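Local coordinates for protein peroxidase (PDB 6QZO) that binds heme b and, as a member of the DyP-type family, probably acts as a peroxidase, at residues V64-L67 / L68-T72; A158-V161 / L162-A166. One frame throughout, in Å; residues are numbered along the deposited sequence.

Contact 1: residues V64-L67 / L68-T72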
ATOM      1  N   VAL A  64       2.189  -9.868  29.600  1.00 27.98           N
ATOM      2  CA  VAL A  64       1.481  -8.689  29.028  1.00 28.01           C
ATOM      3  C   VAL A  64       2.284  -7.445  29.402  1.00 27.66           C
ATOM      4  O   VAL A  64       2.538  -6.602  28.505  1.00 27.07           O
ATOM      5  CB  VAL A  64       0.026  -8.616  29.519  1.00 29.26           C
ATOM      6  CG1 VAL A  64      -0.699  -7.373  29.013  1.00 29.61           C
ATOM      7  CG2 VAL A  64      -0.732  -9.881  29.136  1.00 29.34           C
ATOM      8  N   GLU A  65       2.710  -7.359  30.667  1.00 27.88           N
ATOM      9  CA  GLU A  65       3.477  -6.190  31.151  1.00 27.71           C
ATOM     10  C   GLU A  65       4.767  -6.032  30.344  1.00 26.52           C
ATOM     11  O   GLU A  65       5.006  -4.920  29.833  1.00 26.38           O
ATOM     12  CB  GLU A  65       3.847  -6.327  32.619  1.00 28.83           C
ATOM     13  CG  GLU A  65       4.419  -5.019  33.133  1.00 29.67           C
ATOM     14  CD  GLU A  65       4.870  -5.074  34.572  1.00 30.85           C
ATOM     15  OE1 GLU A  65       4.211  -5.759  35.380  1.00 31.82           O
ATOM     16  OE2 GLU A  65       5.873  -4.420  34.872  1.00 32.61           O
ATOM     17  N   ARG A  66       5.566  -7.097  30.267  1.00 25.71           N
ATOM     18  CA  ARG A  66       6.836  -7.121  29.489  1.00 25.30           C
ATOM     19  C   ARG A  66       6.567  -6.623  28.058  1.00 23.69           C
ATOM     20  O   ARG A  66       7.279  -5.710  27.595  1.00 23.76           O
ATOM     21  CB  ARG A  66       7.435  -8.532  29.488  1.00 25.94           C
ATOM     22  CG  ARG A  66       8.793  -8.638  28.809  1.00 26.80           C
ATOM     23  CD  ARG A  66       9.902  -7.875  29.530  1.00 27.65           C
ATOM     24  NE  ARG A  66      11.140  -7.861  28.750  1.00 28.26           N
ATOM     25  CZ  ARG A  66      12.355  -7.607  29.244  1.00 29.58           C
ATOM     26  NH1 ARG A  66      12.518  -7.360  30.533  1.00 30.54           N
ATOM     27  NH2 ARG A  66      13.411  -7.604  28.446  1.00 30.33           N
ATOM     28  N   LEU A  67       5.559  -7.182  27.396  1.00 22.22           N
ATOM     29  CA  LEU A  67       5.195  -6.831  26.001  1.00 21.51           C
ATOM     30  C   LEU A  67       4.961  -5.318  25.874  1.00 20.45           C
ATOM     31  O   LEU A  67       5.537  -4.701  24.974  1.00 19.94           O
ATOM     32  CB  LEU A  67       3.928  -7.598  25.622  1.00 21.37           C
ATOM     33  CG  LEU A  67       3.416  -7.327  24.218  1.00 21.07           C
ATOM     34  CD1 LEU A  67       4.491  -7.621  23.184  1.00 21.29           C
ATOM     35  CD2 LEU A  67       2.168  -8.161  23.927  1.00 21.05           C
ATOM     36  N   LEU A  68       4.122  -4.754  26.739  1.00 20.15           N
ATOM     37  CA  LEU A  68       3.792  -3.299  26.747  1.00 19.53           C
ATOM     38  C   LEU A  68       5.043  -2.468  27.018  1.00 19.46           C
ATOM     39  O   LEU A  68       5.136  -1.338  26.494  1.00 19.22           O
ATOM     40  CB  LEU A  68       2.729  -3.018  27.814  1.00 19.54           C
ATOM     41  CG  LEU A  68       1.381  -3.683  27.582  1.00 19.35           C
ATOM     42  CD1 LEU A  68       0.431  -3.358  28.728  1.00 19.66           C
ATOM     43  CD2 LEU A  68       0.788  -3.262  26.236  1.00 18.92           C
ATOM     44  N   ARG A  69       5.948  -2.983  27.843  1.00 20.01           N
ATOM     45  CA  ARG A  69       7.177  -2.247  28.231  1.00 20.79           C
ATOM     46  C   ARG A  69       8.161  -2.240  27.062  1.00 20.59           C
ATOM     47  O   ARG A  69       8.723  -1.170  26.805  1.00 21.07           O
ATOM     48  CB  ARG A  69       7.827  -2.860  29.465  1.00 21.70           C
ATOM     49  CG  ARG A  69       7.158  -2.509  30.793  1.00 22.27           C
ATOM     50  CD  ARG A  69       8.081  -3.052  31.863  1.00 23.10           C
ATOM     51  NE  ARG A  69       7.587  -2.960  33.224  1.00 23.91           N
ATOM     52  CZ  ARG A  69       7.998  -2.083  34.135  1.00 24.66           C
ATOM     53  NH1 ARG A  69       8.887  -1.147  33.845  1.00 25.09           N
ATOM     54  NH2 ARG A  69       7.462  -2.095  35.342  1.00 25.26           N
ATOM     55  N   VAL A  70       8.389  -3.377  26.396  1.00 20.25           N
ATOM     56  CA  VAL A  70       9.316  -3.424  25.222  1.00 20.34           C
ATOM     57  C   VAL A  70       8.724  -2.559  24.093  1.00 19.46           C
ATOM     58  O   VAL A  70       9.492  -1.843  23.436  1.00 19.41           O
ATOM     59  CB  VAL A  70       9.658  -4.852  24.753  1.00 20.55           C
ATOM     60  CG1 VAL A  70      10.436  -5.608  25.819  1.00 21.17           C
ATOM     61  CG2 VAL A  70       8.434  -5.645  24.332  1.00 20.65           C
ATOM     62  N   TRP A  71       7.406  -2.584  23.912  1.00 18.61           N
ATOM     63  CA  TRP A  71       6.715  -1.771  22.874  1.00 18.03           C
ATOM     64  C   TRP A  71       6.872  -0.280  23.185  1.00 18.11           C
ATOM     65  O   TRP A  71       7.084   0.501  22.246  1.00 17.40           O
ATOM     66  CB  TRP A  71       5.247  -2.155  22.755  1.00 17.50           C
ATOM     67  CG  TRP A  71       4.993  -3.311  21.839  1.00 17.28           C
ATOM     68  CD1 TRP A  71       5.856  -3.886  20.951  1.00 17.10           C
ATOM     69  CD2 TRP A  71       3.741  -4.003  21.692  1.00 16.98           C
ATOM     70  NE1 TRP A  71       5.230  -4.903  20.293  1.00 17.04           N
ATOM     71  CE2 TRP A  71       3.933  -4.997  20.716  1.00 16.87           C
ATOM     72  CE3 TRP A  71       2.494  -3.899  22.311  1.00 16.94           C
ATOM     73  CZ2 TRP A  71       2.920  -5.872  20.332  1.00 16.72           C
ATOM     74  CZ3 TRP A  71       1.494  -4.766  21.934  1.00 16.76           C
ATOM     75  CH2 TRP A  71       1.712  -5.739  20.966  1.00 16.71           C
ATOM     76  N   THR A  72       6.766   0.097  24.457  1.00 18.88           N
ATOM     77  CA  THR A  72       6.921   1.514  24.887  1.00 19.43           C
ATOM     78  C   THR A  72       8.294   2.020  24.442  1.00 20.00           C
ATOM     79  O   THR A  72       8.368   3.101  23.851  1.00 20.24           O
ATOM     80  CB  THR A  72       6.696   1.670  26.389  1.00 19.79           C
ATOM     81  OG1 THR A  72       5.350   1.251  26.645  1.00 19.72           O
ATOM     82  CG2 THR A  72       6.919   3.096  26.842  1.00 20.23           C
TER
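Leu67 lies along the indole of Trp71, one helical turn further on, and lays its CD1 methyl over one face of the ring. The two belong to helix 61-78, in the N-terminal half of a DyP-type peroxidase, where one ferredoxin-like unit sets helices against a four-stranded antiparallel sheet. The contact is a CH-pi interaction: CD1 of Leu67 stands 3.8 Å from the centroid of the six-membered ring of Trp71, 17° off the ring normal, while CD2 comes near CH2 and CZ3. Leu67 has CG anti to its backbone nitrogen (chi1 179°), which carries both methyls along the helix toward the indole. The pair faces inward, Leu67 resting on Leu55 and Trp71 on Leu53 of strand 47-55, and Val64 beside Leu68 prolongs this apolar side more loosely, with CG1 of Val64 4.2 Å from CD1 of Leu68.

The backbone is held by regular i to i+4 bonds, such as Val70 N to Arg66 O at 2.8 Å. Leu68 O, which already accepts Thr72 N, also takes a bond from Thr72 OG1 at 2.6 Å, the two donors arriving from opposite faces of its plane.

On the outer side Glu65 and Arg69 run side by side as an i to i+4 salt bridge. The extended Arg69 chain presents its guanidinium edge, and one oxygen takes both bonds: NE of Arg69 meets the anti lone pair of Glu65 OE2 at 2.8 Å, and NH2 of Arg69 approaches the same OE2 at 2.9 Å, nearly along its C-O axis.

Contact 2: residues A158-V161 / L162-A166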
ATOM      1  N   ALA A 158       8.480   0.029  11.130  1.00 16.97           N
ATOM      2  CA  ALA A 158       7.834   0.097  12.457  1.00 17.19           C
ATOM      3  C   ALA A 158       7.083  -1.205  12.731  1.00 17.49           C
ATOM      4  O   ALA A 158       7.283  -1.806  13.804  1.00 17.93           O
ATOM      5  CB  ALA A 158       6.906   1.274  12.512  1.00 17.01           C
ATOM      6  N   VAL A 159       6.248  -1.626  11.781  1.00 17.58           N
ATOM      7  CA  VAL A 159       5.422  -2.863  11.894  1.00 17.50           C
ATOM      8  C   VAL A 159       6.353  -4.062  12.098  1.00 18.03           C
ATOM      9  O   VAL A 159       6.044  -4.922  12.959  1.00 18.35           O
ATOM     10  CB  VAL A 159       4.516  -3.029  10.655  1.00 17.37           C
ATOM     11  CG1 VAL A 159       3.961  -4.440  10.515  1.00 17.43           C
ATOM     12  CG2 VAL A 159       3.392  -1.995  10.648  1.00 17.15           C
ATOM     13  N   ARG A 160       7.438  -4.149  11.334  1.00 18.46           N
ATOM     14  CA  ARG A 160       8.411  -5.279  11.434  1.00 18.93           C
ATOM     15  C   ARG A 160       9.004  -5.284  12.851  1.00 19.14           C
ATOM     16  O   ARG A 160       9.071  -6.367  13.471  1.00 19.54           O
ATOM     17  CB  ARG A 160       9.474  -5.141  10.336  1.00 19.14           C
ATOM     18  CG  ARG A 160      10.643  -6.119  10.429  1.00 19.64           C
ATOM     19  CD  ARG A 160      10.260  -7.534  10.083  1.00 19.61           C
ATOM     20  NE  ARG A 160      11.349  -8.494  10.194  1.00 19.75           N
ATOM     21  CZ  ARG A 160      11.191  -9.822  10.187  1.00 20.01           C
ATOM     22  NH1 ARG A 160       9.985 -10.348  10.055  1.00 20.07           N
ATOM     23  NH2 ARG A 160      12.221 -10.632  10.356  1.00 20.36           N
ATOM     24  N   VAL A 161       9.423  -4.126  13.362  1.00 19.05           N
ATOM     25  CA  VAL A 161      10.096  -4.023  14.692  1.00 19.42           C
ATOM     26  C   VAL A 161       9.100  -4.407  15.787  1.00 19.77           C
ATOM     27  O   VAL A 161       9.458  -5.255  16.626  1.00 21.03           O
ATOM     28  CB  VAL A 161      10.694  -2.626  14.912  1.00 19.26           C
ATOM     29  CG1 VAL A 161      11.094  -2.404  16.360  1.00 19.40           C
ATOM     30  CG2 VAL A 161      11.890  -2.388  13.980  1.00 19.41           C
ATOM     31  N   LEU A 162       7.898  -3.829  15.776  1.00 19.60           N
ATOM     32  CA  LEU A 162       6.899  -4.057  16.847  1.00 20.02           C
ATOM     33  C   LEU A 162       6.465  -5.526  16.835  1.00 20.60           C
ATOM     34  O   LEU A 162       6.296  -6.103  17.930  1.00 20.52           O
ATOM     35  CB  LEU A 162       5.706  -3.122  16.649  1.00 19.59           C
ATOM     36  CG  LEU A 162       6.040  -1.642  16.805  1.00 19.66           C
ATOM     37  CD1 LEU A 162       4.935  -0.773  16.217  1.00 19.49           C
ATOM     38  CD2 LEU A 162       6.293  -1.283  18.261  1.00 19.93           C
ATOM     39  N   THR A 163       6.319  -6.119  15.647  1.00 21.12           N
ATOM     40  CA  THR A 163       5.868  -7.519  15.467  1.00 21.73           C
ATOM     41  C   THR A 163       6.934  -8.457  16.036  1.00 23.24           C
ATOM     42  O   THR A 163       6.571  -9.362  16.818  1.00 23.76           O
ATOM     43  CB  THR A 163       5.559  -7.821  13.996  1.00 21.75           C
ATOM     44  OG1 THR A 163       4.548  -6.910  13.578  1.00 21.59           O
ATOM     45  CG2 THR A 163       5.080  -9.236  13.761  1.00 21.75           C
ATOM     46  N   LYS A 164       8.196  -8.260  15.645  1.00 24.37           N
ATOM     47  CA  LYS A 164       9.350  -9.054  16.135  1.00 25.70           C
ATOM     48  C   LYS A 164       9.452  -8.977  17.662  1.00 25.86           C
ATOM     49  O   LYS A 164       9.786  -9.997  18.276  1.00 25.76           O
ATOM     50  CB  LYS A 164      10.654  -8.516  15.541  1.00 26.50           C
ATOM     51  CG  LYS A 164      10.999  -9.028  14.165  1.00 27.07           C
ATOM     52  CD  LYS A 164      12.135  -8.245  13.522  1.00 27.65           C
ATOM     53  CE  LYS A 164      13.445  -8.415  14.259  1.00 28.39           C
ATOM     54  NZ  LYS A 164      14.575  -7.775  13.528  1.00 29.25           N
ATOM     55  N   GLU A 165       9.222  -7.798  18.238  1.00 26.00           N
ATOM     56  CA  GLU A 165       9.373  -7.557  19.696  1.00 26.52           C
ATOM     57  C   GLU A 165       8.407  -8.454  20.479  1.00 26.25           C
ATOM     58  O   GLU A 165       8.768  -8.854  21.599  1.00 25.75           O
ATOM     59  CB  GLU A 165       9.093  -6.093  20.018  1.00 26.82           C
ATOM     60  CG  GLU A 165       9.837  -5.613  21.227  1.00 27.30           C
ATOM     61  CD  GLU A 165      11.321  -5.559  20.972  1.00 27.80           C
ATOM     62  OE1 GLU A 165      11.771  -4.635  20.251  1.00 28.77           O
ATOM     63  OE2 GLU A 165      12.029  -6.471  21.468  1.00 29.51           O
ATOM     64  N   ALA A 166       7.237  -8.759  19.903  1.00 26.32           N
ATOM     65  CA  ALA A 166       6.152  -9.542  20.532  1.00 26.15           C
ATOM     66  C   ALA A 166       6.358 -11.049  20.322  1.00 27.23           C
ATOM     67  O   ALA A 166       5.540 -11.833  20.866  1.00 26.67           O
ATOM     68  CB  ALA A 166       4.823  -9.104  19.980  1.00 25.48           C
TER
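Arg160 and Lys164 cross obliquely one turn apart on helix 152-165, the methylene chain of the lysine passing over one face of the guanidinium. CG of Lys164 lies 4.0 Å above the guanidinium plane of Arg160, over its centre, and Lys164 CD comes to 3.4 Å from Arg160 NE. The arginine is bent at chi2 (71°), which turns its flat end forward along the helix, with one face against the lysine methylenes. Asp244 of the second subunit forms salt bridges with both Arg160 and Lys164; Asp241 of that subunit forms another with Arg160, and its Ser322 OG is hydrogen-bonded to Arg160 NH1. The shared carboxylate probably offsets the proximity of the two cations. Arg160 NE, in contrast, is buried by the lysine chain and has no hydrogen-bonding partner in the model.

Val159 and Thr163 are arranged differently, side by side and pointing the same way. With chi1 at -59°, Thr163 turns OG1 back toward the preceding turn, where it donates to Val159 O at 2.6 Å. The same carbonyl accepts Thr163 N at 3.0 Å, the hydroxyl and the amide reaching it from opposite faces of its plane. Leu162 folds its CG against Ala158 O, 3.3 Å away, and its side chain packs on Leu145 of strand 143-149, while Val159 packs on Ala49 and Val51 of strand 47-55.

One side of the helix therefore covers the sheet and another meets the partner chain. This is the packing of a helix on the four-stranded antiparallel sheet of a ferredoxin-like unit, which recurs in the dimeric alpha-beta barrel superfamily to which DyP-type peroxidases belong.

Overall arrangement
Contacts 1 and 2 lie in series along the chain, on helices 61-78 and 152-165 of the N-terminal family region, with centres about 12 Å apart. The two helices pack directly on each other while both rest on strands 47-55 and 143-149. A probable hydrogen bond joins Trp71 NE1 to Leu162 O at 2.9 Å, and packing contacts accompany it, with Leu67 CD1 3.5 Å from Ala166 CB and Val70 CG2 3.4 Å from Glu165 CG. Contact 2 also reaches the second subunit, whereas no other chain of the assembly touches contact 1. Both are remote from the heme, whose axial ligand His292 and other pocket residues, all between positions 195 and 356, come later in the sequence.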